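Local coordinates for protein Epf (Streptococcus pyogenes, PDB 4ES8) that acts as a cell-surface adhesin, binding to cells through an N-terminal domain that contains a carbohydrate-binding module next to a fibronectin-like domain, at residues S284-K296 / T303-P315. Sequence-based numbering, arbitrary orientation. Where two conformers were deposited one is given.
Sequences SLKNKEKLKVSIK and TSKDFFFEVGIDP
Leu291 and Val293 pair with Phe309 and Phe307 as hydrogen-bonded antiparallel pairs, joining the two arms of a β-hairpin in which 307-310 is an edge strand of a four-stranded antiparallel sheet. The Val293 pair is the straighter: Val293 N to Phe307 O (2.7 Å) and Phe307 N to Val293 O both have N-H···O angles of 169°. The tight side is apolar. The Phe309 ring has CG between backbone N and carbonyl carbon (chi1 71°), bringing its end closer to the facing strand, with Leu291 CB over one face and Val293 CG2 at its edge, 3.8 Å from CE1. Leu291 CD1 bridges onward, 3.7 Å from Phe309 CZ and 3.6 Å from Val311 CG2. Leu220 and Leu234, from strands 219-224 and 231-237, pack on Val293 and Phe309, making this face part of the domain's core.

The other face is looser and wetter. Lys292 runs alongside Phe308, its CG 3.8 Å from ring atom CE1. Its NZ stays 4.2 Å from Asp306 OD2, beyond a salt bridge, and one water joins that amine to Asp306 OD1; a second links OD1 with Ser294 OG and Ser304 O. Where the regular ladder lapses, Ser304 OG accepts a hydrogen bond from Ile295 N (2.9 Å), a side chain standing in for a backbone carbonyl. The chemistry implies a hairpin held by backbone hydrogen bonds, one serine hydroxyl and an apolar face; the water-linked Lys292-Asp306 pair probably adds little grip, and Lys292 also makes a cation-pi contact with Phe253 of the neighbouring strand.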
loop_
_atom_site.group_PDB
_atom_site.type_symbol
_atom_site.label_atom_id
_atom_site.label_comp_id
_atom_site.label_asym_id
_atom_site.label_seq_id
_atom_site.Cartn_x
_atom_site.Cartn_y
_atom_site.Cartn_z
ATOM N N SER A 284 -15.351 39.585 6.844
ATOM C CA SER A 284 -15.438 39.834 5.400
ATOM C C SER A 284 -16.418 38.900 4.657
ATOM O O SER A 284 -16.775 39.217 3.521
ATOM C CB SER A 284 -14.060 39.731 4.757
ATOM O OG SER A 284 -13.195 40.752 5.232
ATOM N N LEU A 285 -16.858 37.770 5.267
ATOM C CA LEU A 285 -17.819 36.873 4.599
ATOM C C LEU A 285 -19.108 37.603 4.266
ATOM O O LEU A 285 -19.596 38.392 5.086
ATOM C CB LEU A 285 -18.164 35.652 5.472
ATOM C CG LEU A 285 -17.031 34.674 5.799
ATOM C CD1 LEU A 285 -17.513 33.660 6.813
ATOM C CD2 LEU A 285 -16.513 33.965 4.526
ATOM N N LYS A 286 -19.646 37.365 3.063
ATOM C CA LYS A 286 -20.884 37.993 2.635
ATOM C C LYS A 286 -22.045 37.014 2.680
ATOM O O LYS A 286 -21.863 35.808 2.501
ATOM C CB LYS A 286 -20.738 38.591 1.228
ATOM C CG LYS A 286 -19.874 39.842 1.233
ATOM C CD LYS A 286 -19.415 40.257 -0.170
ATOM C CE LYS A 286 -18.427 39.296 -0.789
ATOM N NZ LYS A 286 -17.799 39.876 -2.006
ATOM N N ASN A 287 -23.258 37.531 2.919
ATOM C CA ASN A 287 -24.444 36.688 2.937
ATOM C C ASN A 287 -24.604 35.979 1.583
ATOM O O ASN A 287 -24.391 36.596 0.532
ATOM C CB ASN A 287 -25.694 37.509 3.270
ATOM C CG ASN A 287 -26.965 36.697 3.346
ATOM O OD1 ASN A 287 -26.986 35.550 3.813
ATOM N ND2 ASN A 287 -28.050 37.269 2.854
ATOM N N LYS A 288 -24.853 34.655 1.615
ATOM C CA LYS A 288 -25.039 33.827 0.409
ATOM C C LYS A 288 -23.750 33.709 -0.460
ATOM O O LYS A 288 -23.820 33.183 -1.568
ATOM C CB LYS A 288 -26.220 34.335 -0.445
ATOM C CG LYS A 288 -27.556 34.203 0.291
ATOM C CD LYS A 288 -28.733 34.613 -0.584
ATOM C CE LYS A 288 -30.059 34.458 0.132
ATOM N NZ LYS A 288 -30.397 33.030 0.401
ATOM N N GLU A 289 -22.581 34.152 0.062
ATOM C CA GLU A 289 -21.308 34.049 -0.669
ATOM C C GLU A 289 -20.974 32.593 -0.982
ATOM O O GLU A 289 -21.083 31.755 -0.091
ATOM C CB GLU A 289 -20.151 34.653 0.135
ATOM C CG GLU A 289 -18.872 34.707 -0.671
ATOM C CD GLU A 289 -17.712 35.473 -0.076
ATOM O OE1 GLU A 289 -17.842 36.028 1.041
ATOM O OE2 GLU A 289 -16.666 35.540 -0.757
ATOM N N LYS A 290 -20.575 32.311 -2.235
ATOM C CA LYS A 290 -20.196 30.970 -2.647
ATOM C C LYS A 290 -18.729 30.744 -2.334
ATOM O O LYS A 290 -17.849 31.236 -3.037
ATOM C CB LYS A 290 -20.457 30.752 -4.149
ATOM C CG LYS A 290 -21.925 30.577 -4.503
ATOM C CD LYS A 290 -22.123 30.436 -6.023
ATOM C CE LYS A 290 -21.751 29.072 -6.568
ATOM N NZ LYS A 290 -21.809 29.040 -8.056
ATOM N N LEU A 291 -18.462 29.994 -1.274
ATOM C CA LEU A 291 -17.091 29.637 -0.933
ATOM C C LEU A 291 -16.701 28.406 -1.730
ATOM O O LEU A 291 -17.569 27.613 -2.096
ATOM C CB LEU A 291 -16.937 29.359 0.570
ATOM C CG LEU A 291 -17.412 30.481 1.526
ATOM C CD1 LEU A 291 -17.236 30.064 2.979
ATOM C CD2 LEU A 291 -16.654 31.806 1.273
ATOM N N LYS A 292 -15.399 28.234 -1.981
ATOM C CA LYS A 292 -14.898 27.097 -2.748
ATOM C C LYS A 292 -14.018 26.226 -1.882
ATOM O O LYS A 292 -13.200 26.732 -1.092
ATOM C CB LYS A 292 -14.099 27.588 -3.967
ATOM C CG LYS A 292 -13.534 26.474 -4.857
ATOM C CD LYS A 292 -12.860 27.017 -6.125
ATOM C CE LYS A 292 -11.584 27.799 -5.863
ATOM N NZ LYS A 292 -10.908 28.160 -7.142
ATOM N N VAL A 293 -14.165 24.911 -2.057
ATOM C CA VAL A 293 -13.330 23.927 -1.376
ATOM C C VAL A 293 -12.639 23.075 -2.438
ATOM O O VAL A 293 -13.308 22.549 -3.328
ATOM C CB VAL A 293 -14.139 23.051 -0.390
ATOM C CG1 VAL A 293 -13.281 21.909 0.151
ATOM C CG2 VAL A 293 -14.696 23.894 0.762
ATOM N N SER A 294 -11.313 22.924 -2.316
ATOM C CA SER A 294 -10.506 22.038 -3.163
ATOM C C SER A 294 -9.772 21.069 -2.242
ATOM O O SER A 294 -9.188 21.510 -1.260
ATOM C CB SER A 294 -9.528 22.835 -4.016
ATOM O OG SER A 294 -8.710 21.948 -4.765
ATOM N N ILE A 295 -9.812 19.750 -2.546
ATOM C CA ILE A 295 -9.178 18.768 -1.666
ATOM C C ILE A 295 -8.078 18.048 -2.435
ATOM O O ILE A 295 -8.336 17.455 -3.490
ATOM C CB ILE A 295 -10.230 17.786 -1.095
ATOM C CG1 ILE A 295 -11.361 18.559 -0.330
ATOM C CG2 ILE A 295 -9.581 16.745 -0.164
ATOM C CD1 ILE A 295 -12.543 17.729 0.160
ATOM N N LYS A 296 -6.858 18.073 -1.882
ATOM C CA LYS A 296 -5.725 17.401 -2.513
ATOM C C LYS A 296 -5.319 16.238 -1.648
ATOM O O LYS A 296 -5.101 16.431 -0.458
ATOM C CB LYS A 296 -4.546 18.376 -2.665
ATOM C CG LYS A 296 -3.294 17.724 -3.293
ATOM C CD LYS A 296 -2.126 18.715 -3.288
ATOM C CE LYS A 296 -0.866 18.142 -3.878
ATOM N NZ LYS A 296 0.331 18.894 -3.410
ATOM N N THR A 303 -6.141 15.471 -7.019
ATOM C CA THR A 303 -6.933 16.623 -6.589
ATOM C C THR A 303 -8.392 16.425 -6.987
ATOM O O THR A 303 -8.677 15.927 -8.083
ATOM C CB THR A 303 -6.341 17.921 -7.163
ATOM O OG1 THR A 303 -4.967 18.004 -6.781
ATOM C CG2 THR A 303 -7.083 19.186 -6.689
ATOM N N SER A 304 -9.296 16.798 -6.085
ATOM C CA SER A 304 -10.739 16.718 -6.279
ATOM C C SER A 304 -11.215 17.764 -7.263
ATOM O O SER A 304 -10.471 18.689 -7.627
ATOM C CB SER A 304 -11.437 17.027 -4.949
ATOM O OG SER A 304 -11.319 18.412 -4.624
ATOM N N LYS A 305 -12.496 17.654 -7.629
ATOM C CA LYS A 305 -13.180 18.695 -8.390
ATOM C C LYS A 305 -13.331 19.877 -7.439
ATOM O O LYS A 305 -13.186 19.686 -6.221
ATOM C CB LYS A 305 -14.573 18.200 -8.841
ATOM C CG LYS A 305 -14.578 17.143 -9.936
ATOM C CD LYS A 305 -16.013 16.736 -10.254
ATOM C CE LYS A 305 -16.107 15.802 -11.433
ATOM N NZ LYS A 305 -17.522 15.491 -11.767
ATOM N N ASP A 306 -13.675 21.066 -7.942
ATOM C CA ASP A 306 -13.927 22.178 -7.037
ATOM C C ASP A 306 -15.308 21.991 -6.445
ATOM O O ASP A 306 -16.235 21.660 -7.182
ATOM C CB ASP A 306 -13.861 23.521 -7.788
ATOM C CG ASP A 306 -12.471 23.963 -8.190
ATOM O OD1 ASP A 306 -11.497 23.561 -7.511
ATOM O OD2 ASP A 306 -12.362 24.781 -9.136
ATOM N N PHE A 307 -15.445 22.174 -5.125
ATOM C CA PHE A 307 -16.757 22.104 -4.455
ATOM C C PHE A 307 -17.153 23.502 -4.019
ATOM O O PHE A 307 -16.281 24.313 -3.704
ATOM C CB PHE A 307 -16.718 21.184 -3.230
ATOM C CG PHE A 307 -16.210 19.797 -3.527
ATOM C CD1 PHE A 307 -17.008 18.874 -4.188
ATOM C CD2 PHE A 307 -14.911 19.436 -3.200
ATOM C CE1 PHE A 307 -16.520 17.604 -4.501
ATOM C CE2 PHE A 307 -14.434 18.157 -3.486
ATOM C CZ PHE A 307 -15.233 17.263 -4.167
ATOM N N PHE A 308 -18.455 23.779 -3.965
ATOM C CA PHE A 308 -18.949 25.100 -3.564
ATOM C C PHE A 308 -20.080 24.971 -2.581
ATOM O O PHE A 308 -20.900 24.046 -2.670
ATOM C CB PHE A 308 -19.442 25.889 -4.798
ATOM C CG PHE A 308 -18.410 26.081 -5.876
ATOM C CD1 PHE A 308 -17.569 27.185 -5.865
ATOM C CD2 PHE A 308 -18.245 25.129 -6.884
ATOM C CE1 PHE A 308 -16.595 27.354 -6.858
ATOM C CE2 PHE A 308 -17.260 25.286 -7.861
ATOM C CZ PHE A 308 -16.448 26.405 -7.848
ATOM N N PHE A 309 -20.170 25.946 -1.669
ATOM C CA PHE A 309 -21.272 26.019 -0.732
ATOM C C PHE A 309 -21.471 27.474 -0.375
ATOM O O PHE A 309 -20.525 28.267 -0.448
ATOM C CB PHE A 309 -21.068 25.131 0.521
ATOM C CG PHE A 309 -20.013 25.605 1.495
ATOM C CD1 PHE A 309 -18.668 25.295 1.295
ATOM C CD2 PHE A 309 -20.363 26.336 2.629
ATOM C CE1 PHE A 309 -17.691 25.741 2.195
ATOM C CE2 PHE A 309 -19.389 26.744 3.551
ATOM C CZ PHE A 309 -18.060 26.449 3.328
ATOM N N GLU A 310 -22.697 27.819 0.029
ATOM C CA GLU A 310 -22.990 29.197 0.402
ATOM C C GLU A 310 -22.826 29.472 1.869
ATOM O O GLU A 310 -23.208 28.659 2.708
ATOM C CB GLU A 310 -24.436 29.546 0.029
ATOM C CG GLU A 310 -24.627 29.849 -1.450
ATOM C CD GLU A 310 -26.038 30.251 -1.842
ATOM O OE1 GLU A 310 -26.843 30.593 -0.943
ATOM O OE2 GLU A 310 -26.332 30.246 -3.059
ATOM N N VAL A 311 -22.361 30.682 2.175
ATOM C CA VAL A 311 -22.365 31.247 3.526
ATOM C C VAL A 311 -23.843 31.514 3.844
ATOM O O VAL A 311 -24.587 31.953 2.970
ATOM C CB VAL A 311 -21.522 32.556 3.595
ATOM C CG1 VAL A 311 -21.657 33.258 4.952
ATOM C CG2 VAL A 311 -20.059 32.321 3.261
ATOM N N GLY A 312 -24.264 31.256 5.062
ATOM C CA GLY A 312 -25.646 31.541 5.430
ATOM C C GLY A 312 -25.737 32.458 6.629
ATOM O O GLY A 312 -24.742 33.044 7.061
ATOM N N ILE A 313 -26.960 32.624 7.124
ATOM C CA ILE A 313 -27.293 33.363 8.341
ATOM C C ILE A 313 -27.484 32.290 9.413
ATOM O O ILE A 313 -28.224 31.334 9.174
ATOM C CB ILE A 313 -28.555 34.272 8.137
ATOM C CG1 ILE A 313 -28.369 35.317 6.992
ATOM C CG2 ILE A 313 -29.030 34.926 9.453
ATOM C CD1 ILE A 313 -27.206 36.399 7.166
ATOM N N ASP A 314 -26.784 32.413 10.554
ATOM C CA ASP A 314 -26.849 31.462 11.668
ATOM C C ASP A 314 -28.319 31.238 12.096
ATOM O O ASP A 314 -28.967 32.193 12.536
ATOM C CB ASP A 314 -25.994 31.958 12.850
ATOM C CG ASP A 314 -25.721 30.930 13.938
ATOM O OD1 ASP A 314 -26.563 30.016 14.125
ATOM O OD2 ASP A 314 -24.698 31.069 14.635
ATOM N N PRO A 315 -28.870 30.002 11.940
ATOM C CA PRO A 315 -30.289 29.780 12.285
ATOM C C PRO A 315 -30.576 29.774 13.795
ATOM O O PRO A 315 -31.716 29.476 14.173
ATOM C CB PRO A 315 -30.600 28.420 11.651
ATOM C CG PRO A 315 -29.301 27.711 11.629
ATOM C CD PRO A 315 -28.252 28.768 11.404
HETATM O O HOH W 1 -9.642 25.424 -6.975
HETATM O O HOH W 2 -10.029 21.434 -6.959
#